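Local coordinates for galactan 1,3-beta-galactosidase (Phanerochaete chrysosporium, PDB 7BYT), which probably hydrolyses beta-1,3-linked galactan from the chain end to release galactose, and carries a separate carbohydrate-binding module, at residues H20-L25 against Q242-L247; R82-F87 against R136-F141; S364-V369 against L380-D385. All blocks are in the same frame, centred on the assembly; numbering follows the deposited sequence. Where two conformers were deposited one is given.

Interaction 1 (H20-L25 against Q242-L247). With GLA (alpha-D-galactopyranose), chain F.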
loop_
_atom_site.group_PDB
_atom_site.type_symbol
_atom_site.label_atom_id
_atom_site.label_comp_id
_atom_site.label_asym_id
_atom_site.label_seq_id
_atom_site.Cartn_x
_atom_site.Cartn_y
_atom_site.Cartn_z
ATOM N N HIS A 20 1.686 6.217 6.407
ATOM C CA HIS A 20 1.168 4.855 6.377
ATOM C C HIS A 20 -0.322 4.848 6.720
ATOM O O HIS A 20 -0.838 5.772 7.341
ATOM C CB HIS A 20 1.984 3.990 7.326
ATOM C CG HIS A 20 3.453 4.235 7.221
ATOM N ND1 HIS A 20 4.253 3.562 6.322
ATOM C CD2 HIS A 20 4.265 5.093 7.885
ATOM C CE1 HIS A 20 5.494 4.001 6.433
ATOM N NE2 HIS A 20 5.527 4.929 7.373
ATOM N N GLY A 21 -1.025 3.811 6.276
ATOM C CA GLY A 21 -2.469 3.782 6.500
ATOM C C GLY A 21 -3.212 4.874 5.754
ATOM O O GLY A 21 -4.155 5.476 6.297
ATOM N N ALA A 22 -2.834 5.100 4.491
ATOM C CA ALA A 22 -3.225 6.276 3.715
ATOM C C ALA A 22 -4.714 6.594 3.732
ATOM O O ALA A 22 -5.577 5.711 3.615
ATOM C CB ALA A 22 -2.830 6.043 2.258
ATOM N N GLY A 23 -4.989 7.889 3.824
ATOM C CA GLY A 23 -6.267 8.437 3.394
ATOM C C GLY A 23 -6.007 9.556 2.411
ATOM O O GLY A 23 -5.083 10.348 2.593
ATOM N N ILE A 24 -6.794 9.578 1.335
ATOM C CA ILE A 24 -6.636 10.545 0.255
ATOM C C ILE A 24 -7.867 11.436 0.205
ATOM O O ILE A 24 -8.993 10.985 0.448
ATOM C CB ILE A 24 -6.442 9.852 -1.109
ATOM C CG1 ILE A 24 -5.291 8.842 -1.067
ATOM C CG2 ILE A 24 -6.239 10.888 -2.232
ATOM C CD1 ILE A 24 -3.922 9.436 -0.754
ATOM N N LEU A 25 -7.642 12.712 -0.103
ATOM C CA LEU A 25 -8.700 13.677 -0.368
ATOM C C LEU A 25 -8.264 14.514 -1.559
ATOM O O LEU A 25 -7.114 14.944 -1.617
ATOM C CB LEU A 25 -8.862 14.589 0.851
ATOM C CG LEU A 25 -9.689 15.871 0.726
ATOM C CD1 LEU A 25 -11.145 15.541 0.794
ATOM C CD2 LEU A 25 -9.308 16.827 1.854
ATOM N N GLN A 242 -1.217 -4.582 2.186
ATOM C CA GLN A 242 -2.523 -4.555 2.830
ATOM C C GLN A 242 -3.226 -3.275 2.412
ATOM O O GLN A 242 -2.617 -2.203 2.425
ATOM C CB GLN A 242 -2.377 -4.596 4.356
ATOM C CG GLN A 242 -3.715 -4.656 5.083
ATOM C CD GLN A 242 -3.579 -4.639 6.588
ATOM O OE1 GLN A 242 -2.616 -4.076 7.138
ATOM N NE2 GLN A 242 -4.551 -5.245 7.279
ATOM N N ASN A 243 -4.493 -3.387 2.071
ATOM C CA ASN A 243 -5.289 -2.237 1.618
ATOM C C ASN A 243 -5.159 -1.073 2.575
ATOM O O ASN A 243 -5.154 -1.263 3.802
ATOM C CB ASN A 243 -6.754 -2.641 1.530
ATOM C CG ASN A 243 -7.582 -1.689 0.722
ATOM O OD1 ASN A 243 -7.171 -1.248 -0.351
ATOM N ND2 ASN A 243 -8.781 -1.370 1.224
ATOM N N ALA A 244 -5.145 0.125 1.994
ATOM C CA ALA A 244 -5.206 1.346 2.789
ATOM C C ALA A 244 -6.254 2.300 2.231
ATOM O O ALA A 244 -7.085 2.821 2.982
ATOM C CB ALA A 244 -3.838 2.047 2.866
ATOM N N PHE A 245 -6.232 2.538 0.925
ATOM C CA PHE A 245 -7.177 3.465 0.323
ATOM C C PHE A 245 -7.414 3.069 -1.124
ATOM O O PHE A 245 -6.479 2.677 -1.825
ATOM C CB PHE A 245 -6.678 4.917 0.390
ATOM C CG PHE A 245 -7.770 5.915 0.229
ATOM C CD1 PHE A 245 -8.545 6.281 1.319
ATOM C CD2 PHE A 245 -8.067 6.440 -1.015
ATOM C CE1 PHE A 245 -9.578 7.187 1.174
ATOM C CE2 PHE A 245 -9.104 7.351 -1.165
ATOM C CZ PHE A 245 -9.861 7.717 -0.070
ATOM N N ASP A 246 -8.661 3.185 -1.567
ATOM C CA ASP A 246 -9.055 2.803 -2.918
ATOM C C ASP A 246 -9.626 4.043 -3.591
ATOM O O ASP A 246 -10.727 4.486 -3.255
ATOM C CB ASP A 246 -10.043 1.649 -2.837
ATOM C CG ASP A 246 -9.528 0.557 -1.934
ATOM O OD1 ASP A 246 -8.418 0.045 -2.229
ATOM O OD2 ASP A 246 -10.170 0.267 -0.905
ATOM N N LEU A 247 -8.850 4.613 -4.516
ATOM C CA LEU A 247 -9.122 5.934 -5.070
ATOM C C LEU A 247 -9.727 5.788 -6.457
ATOM O O LEU A 247 -9.106 5.163 -7.326
ATOM C CB LEU A 247 -7.820 6.726 -5.157
ATOM C CG LEU A 247 -7.927 8.159 -5.698
ATOM C CD1 LEU A 247 -8.646 9.057 -4.688
ATOM C CD2 LEU A 247 -6.562 8.722 -6.016
HETATM C C1 GLA F . -3.153 -4.624 10.976
HETATM C C2 GLA F . -3.987 -3.357 10.910
HETATM C C3 GLA F . -3.076 -2.165 11.176
HETATM C C4 GLA F . -2.478 -2.298 12.579
HETATM C C5 GLA F . -1.771 -3.655 12.700
HETATM C C6 GLA F . -1.280 -3.917 14.125
HETATM O O1 GLA F . -2.088 -4.556 10.007
HETATM O O2 GLA F . -4.593 -3.292 9.623
HETATM O O3 GLA F . -3.782 -0.926 11.034
HETATM O O4 GLA F . -3.480 -2.132 13.603
HETATM O O5 GLA F . -2.628 -4.738 12.304
HETATM O O6 GLA F . -2.386 -4.185 14.995
#
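Two inner strands of the five-bladed beta-propeller typical of family 43 glycosidases, on different blades, pack through I24 and F245 at the end far from the sugar, while Q242 at the start of 242-247 belongs to the galactose site. Strands 22-25 and 242-247 run almost exactly parallel (4°) with axes 5.5 Å apart, yet no hydrogen bond joins them. The F245 ring turns one face to I24: I24 CB sits 4.0 Å from the centroid of the F245 ring, 28° off its normal, a CH-pi contact. The backbone N of I24 stands over the centre of the same ring, and I24 O closes to 3.4 Å from F245 CZ. F245 reaches this place with CG trans to its backbone N (chi1 -160°), following a classic beta bulge in which A244 and F245 both face M256. Farther along, I24 CG2 meets L247 CD1 at 3.9 Å; at the other end A22 CB and A244 CB touch at 4.2 Å. An alanine in place of F245 would probably leave I24 CB and the backbone N of I24 without the ring face they pack on, opening a gap between the strands. Towards the sugar, Q242 extends its amide to the galactose, OE1 lying 3.0 Å from GLA O1, while NE2 gives a weak bond of 3.1 Å to GLA O2. With no hydrogen bond across, and A22 O and A244 O facing each other as two acceptors at 3.3 Å, an approach that K84 NZ, bonded to A22 O, would ease, cohesion rests on apolar and CH-pi contact; backbone pairing is left to the neighbouring strands 30-36 and 252-259.

Interaction 2 (R82-F87 against R136-F141). With GLA (alpha-D-galactopyranose), chain F.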
loop_
_atom_site.group_PDB
_atom_site.type_symbol
_atom_site.label_atom_id
_atom_site.label_comp_id
_atom_site.label_asym_id
_atom_site.label_seq_id
_atom_site.Cartn_x
_atom_site.Cartn_y
_atom_site.Cartn_z
ATOM N N ARG A 82 -4.736 4.847 10.405
ATOM C CA ARG A 82 -5.627 4.886 9.249
ATOM C C ARG A 82 -6.497 6.147 9.173
ATOM O O ARG A 82 -7.725 6.063 9.076
ATOM C CB ARG A 82 -6.466 3.617 9.181
ATOM C CG ARG A 82 -5.569 2.370 9.018
ATOM C CD ARG A 82 -6.359 1.066 8.865
ATOM N NE ARG A 82 -5.442 -0.065 8.717
ATOM C CZ ARG A 82 -4.904 -0.433 7.554
ATOM N NH1 ARG A 82 -5.190 0.244 6.443
ATOM N NH2 ARG A 82 -4.078 -1.469 7.492
ATOM N N PRO A 83 -5.889 7.329 9.186
ATOM C CA PRO A 83 -6.687 8.557 9.104
ATOM C C PRO A 83 -7.385 8.647 7.755
ATOM O O PRO A 83 -6.886 8.163 6.736
ATOM C CB PRO A 83 -5.635 9.666 9.244
ATOM C CG PRO A 83 -4.380 9.040 8.649
ATOM C CD PRO A 83 -4.440 7.602 9.121
ATOM N N LYS A 84 -8.547 9.282 7.759
ATOM C CA LYS A 84 -9.332 9.519 6.557
ATOM C C LYS A 84 -9.967 10.889 6.691
ATOM O O LYS A 84 -10.350 11.277 7.794
ATOM C CB LYS A 84 -10.470 8.491 6.433
ATOM C CG LYS A 84 -10.020 7.021 6.484
ATOM C CD LYS A 84 -9.406 6.587 5.151
ATOM C CE LYS A 84 -8.637 5.273 5.284
ATOM N NZ LYS A 84 -7.253 5.456 5.806
ATOM N N VAL A 85 -10.072 11.627 5.586
ATOM C CA VAL A 85 -10.636 12.975 5.617
ATOM C C VAL A 85 -11.662 13.117 4.507
ATOM O O VAL A 85 -11.383 12.778 3.350
ATOM C CB VAL A 85 -9.554 14.064 5.470
ATOM C CG1 VAL A 85 -10.196 15.450 5.442
ATOM C CG2 VAL A 85 -8.544 13.972 6.592
ATOM N N ILE A 86 -12.830 13.663 4.851
ATOM C CA ILE A 86 -13.818 14.060 3.858
ATOM C C ILE A 86 -14.267 15.487 4.135
ATOM O O ILE A 86 -14.179 15.983 5.262
ATOM C CB ILE A 86 -15.026 13.103 3.791
ATOM C CG1 ILE A 86 -15.693 12.968 5.161
ATOM C CG2 ILE A 86 -14.604 11.733 3.223
ATOM C CD1 ILE A 86 -16.996 12.169 5.082
ATOM N N PHE A 87 -14.736 16.155 3.091
ATOM C CA PHE A 87 -15.207 17.527 3.201
ATOM C C PHE A 87 -16.715 17.545 3.403
ATOM O O PHE A 87 -17.462 16.916 2.639
ATOM C CB PHE A 87 -14.861 18.307 1.936
ATOM C CG PHE A 87 -15.256 19.755 1.986
ATOM C CD1 PHE A 87 -14.624 20.628 2.854
ATOM C CD2 PHE A 87 -16.253 20.238 1.157
ATOM C CE1 PHE A 87 -14.981 21.964 2.887
ATOM C CE2 PHE A 87 -16.607 21.578 1.182
ATOM C CZ PHE A 87 -15.971 22.432 2.054
ATOM N N ARG A 136 -11.940 -0.952 15.237
ATOM C CA ARG A 136 -10.487 -0.952 15.079
ATOM C C ARG A 136 -10.140 -0.438 13.689
ATOM O O ARG A 136 -10.305 0.756 13.439
ATOM C CB ARG A 136 -9.873 -2.308 15.465
ATOM C CG ARG A 136 -9.945 -2.539 16.982
ATOM C CD ARG A 136 -9.385 -3.895 17.411
ATOM N NE ARG A 136 -9.365 -4.041 18.869
ATOM C CZ ARG A 136 -10.405 -4.451 19.589
ATOM N NH1 ARG A 136 -11.557 -4.741 18.988
ATOM N NH2 ARG A 136 -10.301 -4.563 20.905
ATOM N N ASP A 137 -9.672 -1.278 12.767
ATOM C CA ASP A 137 -9.464 -0.778 11.409
ATOM C C ASP A 137 -10.756 -0.157 10.893
ATOM O O ASP A 137 -11.845 -0.713 11.078
ATOM C CB ASP A 137 -9.089 -1.914 10.462
ATOM C CG ASP A 137 -7.638 -2.287 10.533
ATOM O OD1 ASP A 137 -6.958 -1.936 11.523
ATOM O OD2 ASP A 137 -7.187 -2.993 9.611
ATOM N N GLU A 138 -10.637 0.996 10.243
ATOM C CA GLU A 138 -11.811 1.698 9.747
ATOM C C GLU A 138 -11.474 2.438 8.463
ATOM O O GLU A 138 -10.309 2.644 8.108
ATOM C CB GLU A 138 -12.417 2.665 10.784
ATOM C CG GLU A 138 -11.413 3.645 11.411
ATOM C CD GLU A 138 -10.699 4.546 10.421
ATOM O OE1 GLU A 138 -9.462 4.623 10.536
ATOM O OE2 GLU A 138 -11.351 5.204 9.585
ATOM N N SER A 139 -12.530 2.848 7.776
ATOM C CA SER A 139 -12.456 3.852 6.726
ATOM C C SER A 139 -13.742 4.650 6.747
ATOM O O SER A 139 -14.705 4.297 7.425
ATOM C CB SER A 139 -12.249 3.232 5.344
ATOM O OG SER A 139 -11.862 4.235 4.406
ATOM N N ILE A 140 -13.747 5.737 5.992
ATOM C CA ILE A 140 -14.949 6.531 5.788
ATOM C C ILE A 140 -15.223 6.604 4.301
ATOM O O ILE A 140 -14.302 6.805 3.500
ATOM C CB ILE A 140 -14.651 7.959 6.294
ATOM C CG1 ILE A 140 -14.321 7.952 7.786
ATOM C CG2 ILE A 140 -15.785 8.916 5.948
ATOM C CD1 ILE A 140 -15.518 7.701 8.647
ATOM N N PHE A 141 -16.485 6.422 3.933
ATOM C CA PHE A 141 -16.916 6.486 2.546
ATOM C C PHE A 141 -17.993 7.555 2.424
ATOM O O PHE A 141 -18.945 7.574 3.209
ATOM C CB PHE A 141 -17.475 5.131 2.094
ATOM C CG PHE A 141 -18.217 5.203 0.791
ATOM C CD1 PHE A 141 -17.531 5.300 -0.404
ATOM C CD2 PHE A 141 -19.595 5.215 0.773
ATOM C CE1 PHE A 141 -18.210 5.399 -1.603
ATOM C CE2 PHE A 141 -20.283 5.313 -0.425
ATOM C CZ PHE A 141 -19.591 5.411 -1.607
HETATM C C1 GLA F . -3.153 -4.624 10.976
HETATM C C2 GLA F . -3.987 -3.357 10.910
HETATM C C3 GLA F . -3.076 -2.165 11.176
HETATM C C4 GLA F . -2.478 -2.298 12.579
HETATM C C5 GLA F . -1.771 -3.655 12.700
HETATM C C6 GLA F . -1.280 -3.917 14.125
HETATM O O1 GLA F . -2.088 -4.556 10.007
HETATM O O2 GLA F . -4.593 -3.292 9.623
HETATM O O3 GLA F . -3.782 -0.926 11.034
HETATM O O4 GLA F . -3.480 -2.132 13.603
HETATM O O5 GLA F . -2.628 -4.738 12.304
HETATM O O6 GLA F . -2.386 -4.185 14.995
#
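The R82 guanidinium presents an edge to the galactose, with GLA O2 near its plane, while OD2 of D137 approaches obliquely, and the carboxylate plane is turned 52° from that of the guanidinium. Two N-H groups grip the sugar along this edge: R82 NH2 bonds GLA O2 at 2.9 Å and R82 NE bonds GLA O3 at 3.0 Å. GLA O2 in turn donates to D137 OD2 at 2.6 Å, so this hydroxyl is held from both segments. The direct R82 NE to D137 OD2 separation of 3.5 Å is a salt bridge that is electrostatic only, since OD2 is displaced from the plane in which the N-H bonds lie. R82 arrives here fully stretched from CG to NE, and D137 OD2 also accepts from the backbone N of A188. Strands 82-87 and 138-141 are inner strands of separate blades of the beta-propeller, and D137 stands in the loop just before the second; they run 11° from parallel, their axes 6.9 Å apart without a clear hydrogen bond between them. Next to R82, E138 is bent at chi2, with CG wedged between its backbone N and carbonyl carbon (chi1 51°), which brings OE1 to 2.7 Å from R82 O. Its OE2 is buried with no partner in the model. K84 and E138 run alongside each other in opposite directions, K84 bent so that CD lies 3.5 Å from S139 OG, and its NZ goes on to the carbonyl oxygens of P83 and of A22.

Interaction 3 (S364-V369 against L380-D385). With NAG (2-acetamido-2-deoxy-beta-D-glucopyranose), chain B; GAL (beta-D-galactopyranose), chain G.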
loop_
_atom_site.group_PDB
_atom_site.type_symbol
_atom_site.label_atom_id
_atom_site.label_comp_id
_atom_site.label_asym_id
_atom_site.label_seq_id
_atom_site.Cartn_x
_atom_site.Cartn_y
_atom_site.Cartn_z
ATOM N N SER A 364 10.652 -16.342 6.327
ATOM C CA SER A 364 9.706 -15.391 6.886
ATOM C C SER A 364 10.323 -14.017 7.087
ATOM O O SER A 364 9.614 -13.081 7.473
ATOM C CB SER A 364 9.154 -15.927 8.209
ATOM O OG SER A 364 10.144 -15.845 9.213
ATOM N N THR A 365 11.616 -13.889 6.822
ATOM C CA THR A 365 12.392 -12.683 7.023
ATOM C C THR A 365 12.988 -12.256 5.688
ATOM O O THR A 365 13.031 -13.032 4.726
ATOM C CB THR A 365 13.507 -12.974 8.034
ATOM O OG1 THR A 365 14.178 -14.182 7.653
ATOM C CG2 THR A 365 12.902 -13.178 9.421
ATOM N N TYR A 366 13.430 -11.003 5.628
ATOM C CA TYR A 366 13.983 -10.471 4.392
ATOM C C TYR A 366 15.319 -11.124 4.078
ATOM O O TYR A 366 16.101 -11.454 4.976
ATOM C CB TYR A 366 14.228 -8.969 4.534
ATOM C CG TYR A 366 13.015 -8.078 4.382
ATOM C CD1 TYR A 366 11.750 -8.497 4.777
ATOM C CD2 TYR A 366 13.152 -6.801 3.859
ATOM C CE1 TYR A 366 10.645 -7.662 4.644
ATOM C CE2 TYR A 366 12.068 -5.967 3.716
ATOM C CZ TYR A 366 10.821 -6.400 4.112
ATOM O OH TYR A 366 9.739 -5.562 3.974
ATOM N N ARG A 367 15.574 -11.314 2.794
ATOM C CA ARG A 367 16.915 -11.520 2.282
ATOM C C ARG A 367 17.338 -10.229 1.579
ATOM O O ARG A 367 16.665 -9.203 1.665
ATOM C CB ARG A 367 16.940 -12.747 1.365
ATOM C CG ARG A 367 16.684 -14.070 2.088
ATOM C CD ARG A 367 16.860 -15.235 1.133
ATOM N NE ARG A 367 16.568 -16.507 1.784
ATOM C CZ ARG A 367 16.938 -17.692 1.304
ATOM N NH1 ARG A 367 17.623 -17.781 0.168
ATOM N NH2 ARG A 367 16.623 -18.798 1.969
ATOM N N ASN A 368 18.461 -10.275 0.882
ATOM C CA ASN A 368 18.875 -9.146 0.056
ATOM C C ASN A 368 19.884 -9.680 -0.942
ATOM O O ASN A 368 20.396 -10.791 -0.794
ATOM C CB ASN A 368 19.486 -8.007 0.894
ATOM C CG ASN A 368 20.311 -8.539 2.009
ATOM O OD1 ASN A 368 21.361 -9.142 1.779
ATOM N ND2 ASN A 368 19.839 -8.355 3.228
ATOM N N VAL A 369 20.181 -8.867 -1.950
ATOM C CA VAL A 369 21.099 -9.265 -3.013
ATOM C C VAL A 369 21.978 -8.086 -3.395
ATOM O O VAL A 369 21.502 -6.954 -3.508
ATOM C CB VAL A 369 20.349 -9.847 -4.236
ATOM C CG1 VAL A 369 19.478 -8.798 -4.955
ATOM C CG2 VAL A 369 21.336 -10.521 -5.194
ATOM N N LEU A 380 23.048 -2.761 -2.530
ATOM C CA LEU A 380 22.340 -3.838 -1.850
ATOM C C LEU A 380 20.835 -3.630 -1.995
ATOM O O LEU A 380 20.326 -2.545 -1.695
ATOM C CB LEU A 380 22.726 -3.882 -0.367
ATOM C CG LEU A 380 22.190 -5.071 0.420
ATOM C CD1 LEU A 380 22.743 -6.371 -0.147
ATOM C CD2 LEU A 380 22.552 -4.921 1.896
ATOM N N VAL A 381 20.124 -4.669 -2.445
ATOM C CA VAL A 381 18.684 -4.588 -2.696
ATOM C C VAL A 381 17.959 -5.518 -1.729
ATOM O O VAL A 381 18.237 -6.722 -1.693
ATOM C CB VAL A 381 18.344 -4.967 -4.148
ATOM C CG1 VAL A 381 16.855 -4.857 -4.377
ATOM C CG2 VAL A 381 19.121 -4.091 -5.135
ATOM N N ASP A 382 16.998 -4.972 -0.986
ATOM C CA ASP A 382 16.189 -5.777 -0.078
ATOM C C ASP A 382 15.267 -6.707 -0.852
ATOM O O ASP A 382 14.690 -6.326 -1.874
ATOM C CB ASP A 382 15.275 -4.876 0.752
ATOM C CG ASP A 382 16.008 -4.105 1.813
ATOM O OD1 ASP A 382 16.942 -4.647 2.433
ATOM O OD2 ASP A 382 15.625 -2.936 2.038
ATOM N N GLN A 383 15.089 -7.922 -0.327
ATOM C CA GLN A 383 14.199 -8.913 -0.928
ATOM C C GLN A 383 13.268 -9.443 0.153
ATOM O O GLN A 383 13.598 -10.405 0.860
ATOM C CB GLN A 383 15.008 -10.018 -1.596
ATOM C CG GLN A 383 15.821 -9.524 -2.795
ATOM C CD GLN A 383 16.741 -10.587 -3.346
ATOM O OE1 GLN A 383 17.521 -11.182 -2.612
ATOM N NE2 GLN A 383 16.629 -10.857 -4.648
ATOM N N PRO A 384 12.096 -8.835 0.318
ATOM C CA PRO A 384 11.153 -9.296 1.344
ATOM C C PRO A 384 10.797 -10.766 1.174
ATOM O O PRO A 384 10.934 -11.350 0.094
ATOM C CB PRO A 384 9.924 -8.412 1.105
ATOM C CG PRO A 384 10.486 -7.143 0.469
ATOM C CD PRO A 384 11.633 -7.620 -0.382
ATOM N N ASP A 385 10.338 -11.370 2.270
ATOM C CA ASP A 385 9.712 -12.687 2.189
ATOM C C ASP A 385 8.619 -12.662 1.124
ATOM O O ASP A 385 7.852 -11.703 1.035
ATOM C CB ASP A 385 9.133 -13.057 3.567
ATOM C CG ASP A 385 8.222 -11.973 4.164
ATOM O OD1 ASP A 385 8.707 -10.880 4.539
ATOM O OD2 ASP A 385 7.004 -12.237 4.288
HETATM C C1 NAG B . 20.511 -8.928 4.360
HETATM C C2 NAG B . 20.391 -8.096 5.623
HETATM C C3 NAG B . 20.953 -8.871 6.815
HETATM C C4 NAG B . 20.314 -10.254 6.910
HETATM C C5 NAG B . 20.413 -10.977 5.567
HETATM C C6 NAG B . 19.655 -12.285 5.539
HETATM C C7 NAG B . 20.446 -5.646 5.612
HETATM C C8 NAG B . 21.287 -4.425 5.391
HETATM N N2 NAG B . 21.069 -6.818 5.464
HETATM O O3 NAG B . 20.684 -8.126 7.999
HETATM O O4 NAG B . 20.998 -11.062 7.862
HETATM O O5 NAG B . 19.842 -10.158 4.540
HETATM O O6 NAG B . 19.756 -12.896 4.259
HETATM O O7 NAG B . 19.263 -5.572 5.944
HETATM C C1 GAL G . 16.317 -21.823 -0.236
HETATM C C2 GAL G . 16.610 -21.350 -1.661
HETATM C C3 GAL G . 18.017 -21.794 -2.118
HETATM C C4 GAL G . 19.075 -21.319 -1.119
HETATM C C5 GAL G . 18.651 -21.817 0.258
HETATM C C6 GAL G . 19.549 -21.342 1.385
HETATM O O1 GAL G . 15.087 -21.286 0.206
HETATM O O2 GAL G . 15.653 -21.896 -2.560
HETATM O O3 GAL G . 18.332 -21.263 -3.413
HETATM O O4 GAL G . 19.155 -19.875 -1.077
HETATM O O5 GAL G . 17.331 -21.356 0.602
HETATM O O6 GAL G . 19.292 -22.104 2.577
HETATM O O HOH W 1 9.651 -10.350 7.035
HETATM O O HOH W 2 17.353 -7.038 3.686
#
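A beta hairpin of the carbohydrate-binding module, strands 367-373 and 379-383, is begun here by R367 pairing with Q383 and V369 with V381. Both are antiparallel hydrogen-bonded pairs; R367 N reaches Q383 O at 2.9 Å, and the strand directions differ by 148°. Before the ladder, P384 lies across the Y366 ring, its CA 3.6 Å from the ring centroid and 14° off the normal, a CH-pi contact. On the face carrying R367, V369 and Q383, the extended Q383 brings NE2 to 3.5 Å from V369 CG1, and its OE1 accepts from A419 N. R367 stretches beyond the strand to the bound galactose: NH1 bonds GAL O4 at 2.9 Å and NH2 bonds GAL O5 at 3.0 Å, while its NE forms a salt bridge with D363. N368 and D382 occupy the other face. N368 ND2 is covalently linked to NAG C1, a glycosylated asparagine, and a water hydrogen-bonded to N368 ND2 (2.9 Å) also lies within bonding distance of D382 OD1. An edge hairpin in an antiparallel sheet, with a sugar site reached from the first residue of strand 367-373, fits the beta-sandwich of CBM6- and CBM35-like modules.

How the interactions relate
Interactions 1 and 2 adjoin, their centres 9 Å apart, and each sends side chains to the same alpha-galactose: Q242 comes from one, R82 and D137 from the other, and E81 and G207 also hydrogen-bond it. Two probable hydrogen bonds cross between them, A22 O to K84 NZ at 2.8 Å and N243 O to R82 NH1 at 3.0 Å, so strand 82-87 ties together two strands that do not bond each other. In the chain, interaction 2 falls between the two segments of interaction 1. Interaction 3 stands apart in the binding module, centred 25 Å from interaction 1 and 32 Å from interaction 2, and serves a separate beta-galactose.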